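PDB 4E5T: mandelate racemase / muconate lactonizing enzyme, C-terminal domain protein from Labrenzia alexandrii, which is a putative member of the mandelate racemase/muconate lactonizing family of the enolase superfamily, binding magnesium and probably abstracting a proton beside a carboxylate of an unidentified acid substrate. Local coordinates for residues F349-I358 with G374-N385; V221-R229 with D250-I260. All coordinates share one frame; numbering follows the deposited sequence.

Contact 1 (F349-I358 with G374-N385); sequences FFAELLTTPI and GHDLNEDVARAN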
loop_
_atom_site.group_PDB
_atom_site.type_symbol
_atom_site.label_atom_id
_atom_site.label_comp_id
_atom_site.label_asym_id
_atom_site.label_seq_id
_atom_site.Cartn_x
_atom_site.Cartn_y
_atom_site.Cartn_z
ATOM N N PHE A 349 -37.493 -27.043 -24.421
ATOM C CA PHE A 349 -36.712 -28.212 -24.039
ATOM C C PHE A 349 -36.345 -28.202 -22.555
ATOM O O PHE A 349 -36.105 -29.253 -21.958
ATOM C CB PHE A 349 -35.475 -28.347 -24.916
ATOM C CG PHE A 349 -34.901 -29.734 -24.940
ATOM C CD1 PHE A 349 -35.698 -30.811 -25.273
ATOM C CD2 PHE A 349 -33.555 -29.961 -24.628
ATOM C CE1 PHE A 349 -35.175 -32.096 -25.304
ATOM C CE2 PHE A 349 -33.022 -31.242 -24.659
ATOM C CZ PHE A 349 -33.841 -32.317 -24.997
ATOM N N PHE A 350 -36.339 -27.018 -21.955
ATOM C CA PHE A 350 -36.047 -26.903 -20.531
ATOM C C PHE A 350 -37.127 -27.502 -19.637
ATOM O O PHE A 350 -36.879 -27.822 -18.480
ATOM C CB PHE A 350 -35.748 -25.447 -20.157
ATOM C CG PHE A 350 -34.379 -25.015 -20.556
ATOM C CD1 PHE A 350 -34.104 -24.673 -21.870
ATOM C CD2 PHE A 350 -33.349 -25.009 -19.634
ATOM C CE1 PHE A 350 -32.836 -24.308 -22.250
ATOM C CE2 PHE A 350 -32.077 -24.640 -20.010
ATOM C CZ PHE A 350 -31.825 -24.288 -21.323
ATOM N N ALA A 351 -38.326 -27.665 -20.180
ATOM C CA ALA A 351 -39.409 -28.247 -19.409
ATOM C C ALA A 351 -39.515 -29.720 -19.739
ATOM O O ALA A 351 -39.855 -30.524 -18.887
ATOM C CB ALA A 351 -40.717 -27.528 -19.688
ATOM N N GLU A 352 -39.217 -30.080 -20.979
ATOM C CA GLU A 352 -39.351 -31.472 -21.395
ATOM C C GLU A 352 -38.338 -32.342 -20.636
ATOM O O GLU A 352 -38.662 -33.455 -20.220
ATOM C CB GLU A 352 -39.217 -31.592 -22.924
ATOM C CG GLU A 352 -39.484 -32.973 -23.516
ATOM C CD GLU A 352 -39.260 -32.993 -25.030
ATOM O OE1 GLU A 352 -39.147 -31.884 -25.608
ATOM O OE2 GLU A 352 -39.188 -34.099 -25.636
ATOM N N LEU A 353 -37.130 -31.810 -20.433
ATOM C CA LEU A 353 -36.075 -32.495 -19.661
ATOM C C LEU A 353 -36.408 -32.701 -18.171
ATOM O O LEU A 353 -35.847 -33.567 -17.512
ATOM C CB LEU A 353 -34.709 -31.794 -19.821
ATOM C CG LEU A 353 -33.931 -32.090 -21.111
ATOM C CD1 LEU A 353 -32.739 -31.159 -21.251
ATOM C CD2 LEU A 353 -33.482 -33.545 -21.205
ATOM N N LEU A 354 -37.325 -31.904 -17.650
ATOM C CA LEU A 354 -37.801 -32.095 -16.291
ATOM C C LEU A 354 -39.129 -32.909 -16.178
ATOM O O LEU A 354 -39.918 -33.024 -17.117
ATOM C CB LEU A 354 -37.886 -30.744 -15.575
ATOM C CG LEU A 354 -36.526 -30.053 -15.525
ATOM C CD1 LEU A 354 -36.582 -28.803 -14.673
ATOM C CD2 LEU A 354 -35.468 -31.023 -15.008
ATOM N N THR A 355 -39.326 -33.495 -15.010
ATOM C CA THR A 355 -40.472 -34.320 -14.706
ATOM C C THR A 355 -41.634 -33.386 -14.411
ATOM O O THR A 355 -42.807 -33.720 -14.627
ATOM C CB THR A 355 -40.128 -35.184 -13.479
ATOM O OG1 THR A 355 -39.902 -36.531 -13.898
ATOM C CG2 THR A 355 -41.211 -35.148 -12.424
ATOM N N THR A 356 -41.275 -32.203 -13.923
ATOM C CA THR A 356 -42.199 -31.130 -13.628
ATOM C C THR A 356 -41.361 -29.888 -13.864
ATOM O O THR A 356 -40.210 -29.833 -13.428
ATOM C CB THR A 356 -42.616 -31.153 -12.157
ATOM O OG1 THR A 356 -41.445 -31.155 -11.328
ATOM C CG2 THR A 356 -43.436 -32.380 -11.842
ATOM N N PRO A 357 -41.922 -28.883 -14.548
ATOM C CA PRO A 357 -41.101 -27.789 -15.087
ATOM C C PRO A 357 -40.719 -26.726 -14.056
ATOM O O PRO A 357 -41.354 -26.628 -13.011
ATOM C CB PRO A 357 -42.016 -27.177 -16.148
ATOM C CG PRO A 357 -43.390 -27.384 -15.585
ATOM C CD PRO A 357 -43.346 -28.728 -14.894
ATOM N N ILE A 358 -39.679 -25.951 -14.357
ATOM C CA ILE A 358 -39.339 -24.784 -13.557
ATOM C C ILE A 358 -40.488 -23.782 -13.659
ATOM O O ILE A 358 -40.959 -23.464 -14.751
ATOM C CB ILE A 358 -37.997 -24.135 -14.013
ATOM C CG1 ILE A 358 -36.862 -25.158 -13.937
ATOM C CG2 ILE A 358 -37.659 -22.950 -13.149
ATOM C CD1 ILE A 358 -35.483 -24.673 -14.490
ATOM N N GLY A 374 -35.529 -30.278 -6.309
ATOM C CA GLY A 374 -36.915 -29.860 -6.431
ATOM C C GLY A 374 -37.601 -30.379 -7.671
ATOM O O GLY A 374 -38.835 -30.339 -7.793
ATOM N N HIS A 375 -36.787 -30.851 -8.606
ATOM C CA HIS A 375 -37.271 -31.420 -9.853
ATOM C C HIS A 375 -36.390 -32.611 -10.212
ATOM O O HIS A 375 -35.260 -32.718 -9.740
ATOM C CB HIS A 375 -37.236 -30.374 -10.965
ATOM C CG HIS A 375 -37.874 -29.070 -10.591
ATOM N ND1 HIS A 375 -39.016 -28.599 -11.202
ATOM C CD2 HIS A 375 -37.529 -28.137 -9.672
ATOM C CE1 HIS A 375 -39.340 -27.428 -10.679
ATOM N NE2 HIS A 375 -38.456 -27.129 -9.743
ATOM N N ASP A 376 -36.921 -33.510 -11.030
ATOM C CA ASP A 376 -36.212 -34.723 -11.402
ATOM C C ASP A 376 -35.936 -34.751 -12.905
ATOM O O ASP A 376 -36.701 -34.201 -13.702
ATOM C CB ASP A 376 -37.019 -35.956 -10.995
ATOM C CG ASP A 376 -36.884 -36.285 -9.519
ATOM O OD1 ASP A 376 -35.839 -35.912 -8.934
ATOM O OD2 ASP A 376 -37.817 -36.918 -8.956
ATOM N N LEU A 377 -34.831 -35.382 -13.291
ATOM C CA LEU A 377 -34.499 -35.477 -14.699
ATOM C C LEU A 377 -35.393 -36.508 -15.369
ATOM O O LEU A 377 -35.539 -37.639 -14.906
ATOM C CB LEU A 377 -33.021 -35.824 -14.907
ATOM C CG LEU A 377 -32.541 -35.936 -16.367
ATOM C CD1 LEU A 377 -32.505 -34.604 -17.084
ATOM C CD2 LEU A 377 -31.191 -36.653 -16.482
ATOM N N ASN A 378 -36.009 -36.106 -16.462
ATOM C CA ASN A 378 -36.700 -37.046 -17.298
ATOM C C ASN A 378 -35.640 -37.830 -18.060
ATOM O O ASN A 378 -35.230 -37.442 -19.147
ATOM C CB ASN A 378 -37.618 -36.295 -18.244
ATOM C CG ASN A 378 -38.634 -37.190 -18.883
ATOM O OD1 ASN A 378 -38.351 -38.354 -19.156
ATOM N ND2 ASN A 378 -39.829 -36.655 -19.134
ATOM N N GLU A 379 -35.181 -38.922 -17.466
ATOM C CA GLU A 379 -34.091 -39.704 -18.034
ATOM C C GLU A 379 -34.386 -40.143 -19.458
ATOM O O GLU A 379 -33.482 -40.175 -20.312
ATOM C CB GLU A 379 -33.810 -40.946 -17.185
ATOM C CG GLU A 379 -33.529 -40.665 -15.737
ATOM C CD GLU A 379 -33.152 -41.921 -14.989
ATOM O OE1 GLU A 379 -33.179 -41.896 -13.735
ATOM O OE2 GLU A 379 -32.828 -42.931 -15.667
ATOM N N ASP A 380 -35.647 -40.496 -19.703
ATOM C CA ASP A 380 -36.048 -40.988 -21.016
ATOM C C ASP A 380 -35.933 -39.897 -22.062
ATOM O O ASP A 380 -35.374 -40.122 -23.131
ATOM C CB ASP A 380 -37.454 -41.578 -20.991
ATOM C CG ASP A 380 -37.533 -42.844 -20.162
ATOM O OD1 ASP A 380 -36.479 -43.474 -19.917
ATOM O OD2 ASP A 380 -38.649 -43.204 -19.751
ATOM N N VAL A 381 -36.450 -38.715 -21.751
ATOM C CA VAL A 381 -36.258 -37.569 -22.630
ATOM C C VAL A 381 -34.775 -37.305 -22.838
ATOM O O VAL A 381 -34.351 -36.979 -23.945
ATOM C CB VAL A 381 -36.973 -36.314 -22.104
ATOM C CG1 VAL A 381 -36.477 -35.070 -22.812
ATOM C CG2 VAL A 381 -38.454 -36.468 -22.303
ATOM N N ALA A 382 -33.986 -37.487 -21.783
ATOM C CA ALA A 382 -32.540 -37.282 -21.874
ATOM C C ALA A 382 -31.848 -38.307 -22.767
ATOM O O ALA A 382 -30.988 -37.935 -23.542
ATOM C CB ALA A 382 -31.895 -37.241 -20.501
ATOM N N ARG A 383 -32.213 -39.585 -22.673
ATOM C CA ARG A 383 -31.565 -40.598 -23.518
ATOM C C ARG A 383 -32.009 -40.502 -24.968
ATOM O O ARG A 383 -31.295 -40.929 -25.881
ATOM C CB ARG A 383 -31.839 -42.021 -23.027
ATOM C CG ARG A 383 -31.458 -42.288 -21.609
ATOM C CD ARG A 383 -31.477 -43.771 -21.294
ATOM N NE ARG A 383 -31.064 -43.976 -19.912
ATOM C CZ ARG A 383 -31.892 -43.948 -18.877
ATOM N NH1 ARG A 383 -31.412 -44.120 -17.648
ATOM N NH2 ARG A 383 -33.198 -43.748 -19.074
ATOM N N ALA A 384 -33.199 -39.954 -25.179
ATOM C CA ALA A 384 -33.808 -39.956 -26.497
ATOM C C ALA A 384 -33.204 -38.854 -27.346
ATOM O O ALA A 384 -33.476 -38.772 -28.535
ATOM C CB ALA A 384 -35.301 -39.778 -26.379
ATOM N N ASN A 385 -32.382 -38.013 -26.724
ATOM C CA ASN A 385 -31.786 -36.856 -27.386
ATOM C C ASN A 385 -30.261 -36.811 -27.322
ATOM O O ASN A 385 -29.700 -35.905 -26.696
ATOM C CB ASN A 385 -32.319 -35.572 -26.760
ATOM C CG ASN A 385 -33.766 -35.324 -27.089
ATOM O OD1 ASN A 385 -34.075 -34.555 -27.993
ATOM N ND2 ASN A 385 -34.665 -35.980 -26.359
#
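L353 offers its carbonyl to the backbone of N378, and this bond (L353 O to N378 N, 2.8 Å) begins the tightly packed part of the contact. The neighbouring bond, T355 N to D376 O at 3.0 Å, is less straight, with 138° at the hydrogen; together the two make a single bridge between L354 and L377. H375 extends this part: its ND1 donates to T356 O (2.8 Å), almost in the ring plane, although the nitrogen stands above the carbonyl plane of T356. N378 suits its position because its amide oxygen can cap a helix: OD1 accepts from V381 N at 3.2 Å, and helix 379-383 starts there. V381 and A382 then present small apolar groups to L353, whose CD2 lies 3.7 Å from V381 CG1 and also leans on A382. F349 brings CZ to N385 CG at 3.7 Å, ring and amide planes 57° apart. N385 ND2 in turn donates to V381 O, so the amide that F349 touches is tied back to the helix before it.

The solvent side, with E352, T355 and T356, is looser. E352 swings its CG anti to the backbone N (chi1 -174°) and lays that methylene against V381 CG1, while the side chains of T355 and D376 merely lie side by side, pointing the same way.

L353 packs on F24 and F26 of strand 23-31, L377 on F26, and A382 rests on V12 of strand 4-13. D376 forms a salt bridge with K108, so the contact joins this late part of the chain to strands 4-13 and 23-31 and to helix 89-110.

Contact 2 (V221-R229 with D250-I260); sequences VSGAKRLAR and DMAEVARYTSI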
loop_
_atom_site.group_PDB
_atom_site.type_symbol
_atom_site.label_atom_id
_atom_site.label_comp_id
_atom_site.label_asym_id
_atom_site.label_seq_id
_atom_site.Cartn_x
_atom_site.Cartn_y
_atom_site.Cartn_z
ATOM N N VAL A 221 -8.130 -3.430 -19.757
ATOM C CA VAL A 221 -8.602 -2.468 -18.781
ATOM C C VAL A 221 -8.860 -1.092 -19.387
ATOM O O VAL A 221 -9.924 -0.517 -19.180
ATOM C CB VAL A 221 -7.635 -2.380 -17.595
ATOM C CG1 VAL A 221 -7.981 -1.208 -16.689
ATOM C CG2 VAL A 221 -7.657 -3.698 -16.825
ATOM N N SER A 222 -7.911 -0.573 -20.153
ATOM C CA SER A 222 -8.108 0.723 -20.797
ATOM C C SER A 222 -9.331 0.720 -21.733
ATOM O O SER A 222 -10.122 1.659 -21.749
ATOM C CB SER A 222 -6.845 1.166 -21.547
ATOM O OG SER A 222 -6.462 0.215 -22.529
ATOM N N GLY A 223 -9.489 -0.345 -22.508
ATOM C CA GLY A 223 -10.578 -0.400 -23.459
ATOM C C GLY A 223 -11.894 -0.460 -22.729
ATOM O O GLY A 223 -12.887 0.113 -23.164
ATOM N N ALA A 224 -11.890 -1.154 -21.599
ATOM C CA ALA A 224 -13.087 -1.305 -20.794
ATOM C C ALA A 224 -13.502 0.024 -20.181
ATOM O O ALA A 224 -14.701 0.308 -20.066
ATOM C CB ALA A 224 -12.874 -2.335 -19.737
ATOM N N LYS A 225 -12.526 0.852 -19.803
ATOM C CA LYS A 225 -12.852 2.187 -19.289
ATOM C C LYS A 225 -13.381 3.123 -20.388
ATOM O O LYS A 225 -14.282 3.918 -20.145
ATOM C CB LYS A 225 -11.684 2.810 -18.522
ATOM C CG LYS A 225 -11.173 1.946 -17.382
ATOM C CD LYS A 225 -10.390 2.739 -16.334
ATOM C CE LYS A 225 -9.457 3.763 -16.954
ATOM N NZ LYS A 225 -8.666 4.479 -15.926
ATOM N N ARG A 226 -12.828 3.016 -21.592
ATOM C CA ARG A 226 -13.312 3.775 -22.736
ATOM C C ARG A 226 -14.815 3.538 -22.953
ATOM O O ARG A 226 -15.571 4.459 -23.289
ATOM C CB ARG A 226 -12.518 3.403 -23.998
ATOM C CG ARG A 226 -11.068 3.881 -23.996
ATOM C CD ARG A 226 -10.354 3.530 -25.297
ATOM N NE ARG A 226 -10.902 4.251 -26.439
ATOM C CZ ARG A 226 -10.846 3.813 -27.693
ATOM N NH1 ARG A 226 -10.273 2.654 -27.970
ATOM N NH2 ARG A 226 -11.375 4.530 -28.673
ATOM N N LEU A 227 -15.246 2.305 -22.732
ATOM C CA LEU A 227 -16.622 1.926 -22.986
ATOM C C LEU A 227 -17.526 2.301 -21.823
ATOM O O LEU A 227 -18.615 2.851 -22.022
ATOM C CB LEU A 227 -16.698 0.427 -23.263
ATOM C CG LEU A 227 -18.104 -0.142 -23.339
ATOM C CD1 LEU A 227 -18.884 0.615 -24.365
ATOM C CD2 LEU A 227 -18.021 -1.602 -23.674
ATOM N N ALA A 228 -17.075 1.979 -20.612
ATOM C CA ALA A 228 -17.807 2.302 -19.388
ATOM C C ALA A 228 -18.179 3.788 -19.328
ATOM O O ALA A 228 -19.281 4.132 -18.906
ATOM C CB ALA A 228 -16.988 1.901 -18.159
ATOM N N ARG A 229 -17.248 4.649 -19.752
ATOM C CA ARG A 229 -17.454 6.090 -19.816
ATOM C C ARG A 229 -18.717 6.436 -20.611
ATOM O O ARG A 229 -19.496 7.306 -20.203
ATOM C CB ARG A 229 -16.235 6.775 -20.445
ATOM C CG ARG A 229 -16.238 8.309 -20.385
ATOM C CD ARG A 229 -15.198 8.900 -21.347
ATOM N NE ARG A 229 -15.628 8.838 -22.743
ATOM C CZ ARG A 229 -16.367 9.781 -23.332
ATOM N NH1 ARG A 229 -16.746 10.852 -22.645
ATOM N NH2 ARG A 229 -16.733 9.660 -24.606
ATOM N N ASP A 250 -6.461 -6.444 -12.034
ATOM C CA ASP A 250 -6.655 -5.539 -13.154
ATOM C C ASP A 250 -8.109 -5.183 -13.319
ATOM O O ASP A 250 -8.437 -4.099 -13.764
ATOM C CB ASP A 250 -6.173 -6.176 -14.456
ATOM C CG ASP A 250 -4.666 -6.165 -14.596
ATOM O OD1 ASP A 250 -3.994 -5.322 -13.959
ATOM O OD2 ASP A 250 -4.162 -7.010 -15.361
ATOM N N MET A 251 -8.990 -6.111 -12.994
ATOM C CA MET A 251 -10.403 -5.868 -13.204
ATOM C C MET A 251 -10.802 -4.793 -12.218
ATOM O O MET A 251 -11.667 -3.959 -12.510
ATOM C CB MET A 251 -11.223 -7.144 -12.999
ATOM C CG MET A 251 -12.690 -7.035 -13.427
ATOM S SD MET A 251 -13.614 -8.609 -13.408
ATOM C CE MET A 251 -13.423 -9.184 -15.097
ATOM N N ALA A 252 -10.136 -4.793 -11.065
ATOM C CA ALA A 252 -10.490 -3.875 -10.002
ATOM C C ALA A 252 -10.237 -2.418 -10.420
ATOM O O ALA A 252 -10.855 -1.486 -9.897
ATOM C CB ALA A 252 -9.754 -4.220 -8.761
ATOM N N GLU A 253 -9.343 -2.220 -11.381
ATOM C CA GLU A 253 -9.071 -0.882 -11.887
ATOM C C GLU A 253 -10.275 -0.382 -12.707
ATOM O O GLU A 253 -10.670 0.772 -12.604
ATOM C CB GLU A 253 -7.762 -0.858 -12.692
ATOM C CG GLU A 253 -6.876 0.375 -12.447
ATOM C CD GLU A 253 -6.017 0.272 -11.182
ATOM O OE1 GLU A 253 -6.317 0.968 -10.184
ATOM O OE2 GLU A 253 -5.028 -0.493 -11.192
ATOM N N VAL A 254 -10.876 -1.263 -13.497
ATOM C CA VAL A 254 -12.101 -0.925 -14.208
ATOM C C VAL A 254 -13.224 -0.626 -13.240
ATOM O O VAL A 254 -13.940 0.355 -13.398
ATOM C CB VAL A 254 -12.558 -2.064 -15.126
ATOM C CG1 VAL A 254 -13.907 -1.728 -15.776
ATOM C CG2 VAL A 254 -11.482 -2.358 -16.180
ATOM N N ALA A 255 -13.373 -1.482 -12.238
ATOM C CA ALA A 255 -14.462 -1.355 -11.274
ATOM C C ALA A 255 -14.397 -0.048 -10.468
ATOM O O ALA A 255 -15.426 0.618 -10.264
ATOM C CB ALA A 255 -14.491 -2.566 -10.351
ATOM N N ARG A 256 -13.193 0.312 -10.023
ATOM C CA ARG A 256 -12.963 1.581 -9.322
ATOM C C ARG A 256 -13.278 2.783 -10.200
ATOM O O ARG A 256 -13.729 3.817 -9.703
ATOM C CB ARG A 256 -11.514 1.704 -8.852
ATOM C CG ARG A 256 -11.220 1.041 -7.536
ATOM C CD ARG A 256 -9.834 1.413 -7.056
ATOM N NE ARG A 256 -8.777 0.768 -7.831
ATOM C CZ ARG A 256 -8.265 -0.426 -7.546
ATOM N NH1 ARG A 256 -8.722 -1.117 -6.508
ATOM N NH2 ARG A 256 -7.299 -0.934 -8.300
ATOM N N TYR A 257 -13.035 2.657 -11.501
ATOM C CA TYR A 257 -13.214 3.796 -12.386
ATOM C C TYR A 257 -14.670 4.197 -12.548
ATOM O O TYR A 257 -14.989 5.391 -12.545
ATOM C CB TYR A 257 -12.574 3.565 -13.766
ATOM C CG TYR A 257 -12.730 4.757 -14.692
ATOM C CD1 TYR A 257 -12.133 5.976 -14.389
ATOM C CD2 TYR A 257 -13.499 4.674 -15.855
ATOM C CE1 TYR A 257 -12.287 7.083 -15.215
ATOM C CE2 TYR A 257 -13.657 5.773 -16.692
ATOM C CZ TYR A 257 -13.047 6.976 -16.367
ATOM O OH TYR A 257 -13.193 8.080 -17.182
ATOM N N THR A 258 -15.547 3.202 -12.681
ATOM C CA THR A 258 -16.925 3.453 -13.110
ATOM C C THR A 258 -17.944 3.283 -12.002
ATOM O O THR A 258 -17.694 2.614 -11.012
ATOM C CB THR A 258 -17.315 2.542 -14.273
ATOM O OG1 THR A 258 -18.586 2.935 -14.783
ATOM C CG2 THR A 258 -17.396 1.129 -13.816
ATOM N N SER A 259 -19.085 3.930 -12.176
ATOM C CA SER A 259 -20.216 3.808 -11.268
ATOM C C SER A 259 -21.022 2.554 -11.609
ATOM O O SER A 259 -21.790 2.054 -10.791
ATOM C CB SER A 259 -21.119 5.025 -11.410
ATOM O OG SER A 259 -21.454 5.198 -12.771
ATOM N N ILE A 260 -20.851 2.064 -12.832
ATOM C CA ILE A 260 -21.468 0.815 -13.234
ATOM C C ILE A 260 -20.894 -0.299 -12.374
ATOM O O ILE A 260 -19.675 -0.414 -12.249
ATOM C CB ILE A 260 -21.174 0.493 -14.711
ATOM C CG1 ILE A 260 -21.297 1.739 -15.590
ATOM C CG2 ILE A 260 -22.109 -0.574 -15.216
ATOM C CD1 ILE A 260 -21.277 1.413 -17.080
#
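K225 runs across the ring of Y257, the two side chains crossing at about a right angle. Its CB starts 3.7 Å from Y257 CD2, and CG continues past the same atom. CD comes closer, 3.5 Å from both Y257 CB and CG. A bend at chi3 (-42°) then keeps the end of the chain above the ring: CE makes a CH-pi contact, 4.3 Å from the centroid of Y257, and NZ a cation-pi contact over the same face, 4.5 Å from that centroid. A lysine suits this place because its methylenes pack on the aromatic ring while its ammonium stays over the same face. An alanine in place of Y257 would probably leave the K225 chain without its flat support and its charge without the pi face.

Earlier along the helices the meeting is mostly apolar, though V221 CG2 rests by the D250 carbonyl. The V221 and V254 side chains slide past each other in opposite directions, V221 CG1 3.7 Å from V254 CG2, and A224 CB touches the same V254 methyl; such short residues allow the axes of 221-229 and 250-257 to approach to 9.2 Å, crossing at -19°. At the far end A228 faces T258, whose OG1 accepts from I260 N in an ST turn and is also bonded to E232.

These are successive, nearly parallel outer helices of the TIM barrel, linked through strand 238-240. K225 NZ makes weak hydrogen bonds to A255 O and T258 O of a second subunit, so the chemistry implies that one ammonium group serves both the helix pair and the subunit interface.

Both contacts are partly buried and lie on opposite sides of the chain's centre, their own centres about 41 Å apart and their nearest atoms about 25 Å apart. Contact 2 joins two neighbouring helices of the barrel's outer layer, whereas contact 1 ties loops and short helices late in the chain to each other and to the N-terminal domain. Their chemistry follows: backbone bonds and a helix cap dominate 349-358 with 374-385, while 221-229 with 250-260 relies on apolar surfaces and a lysine over an aromatic face. Contact 2 also faces other subunits; contact 1 touches none, and its outward partners belong to its own chain.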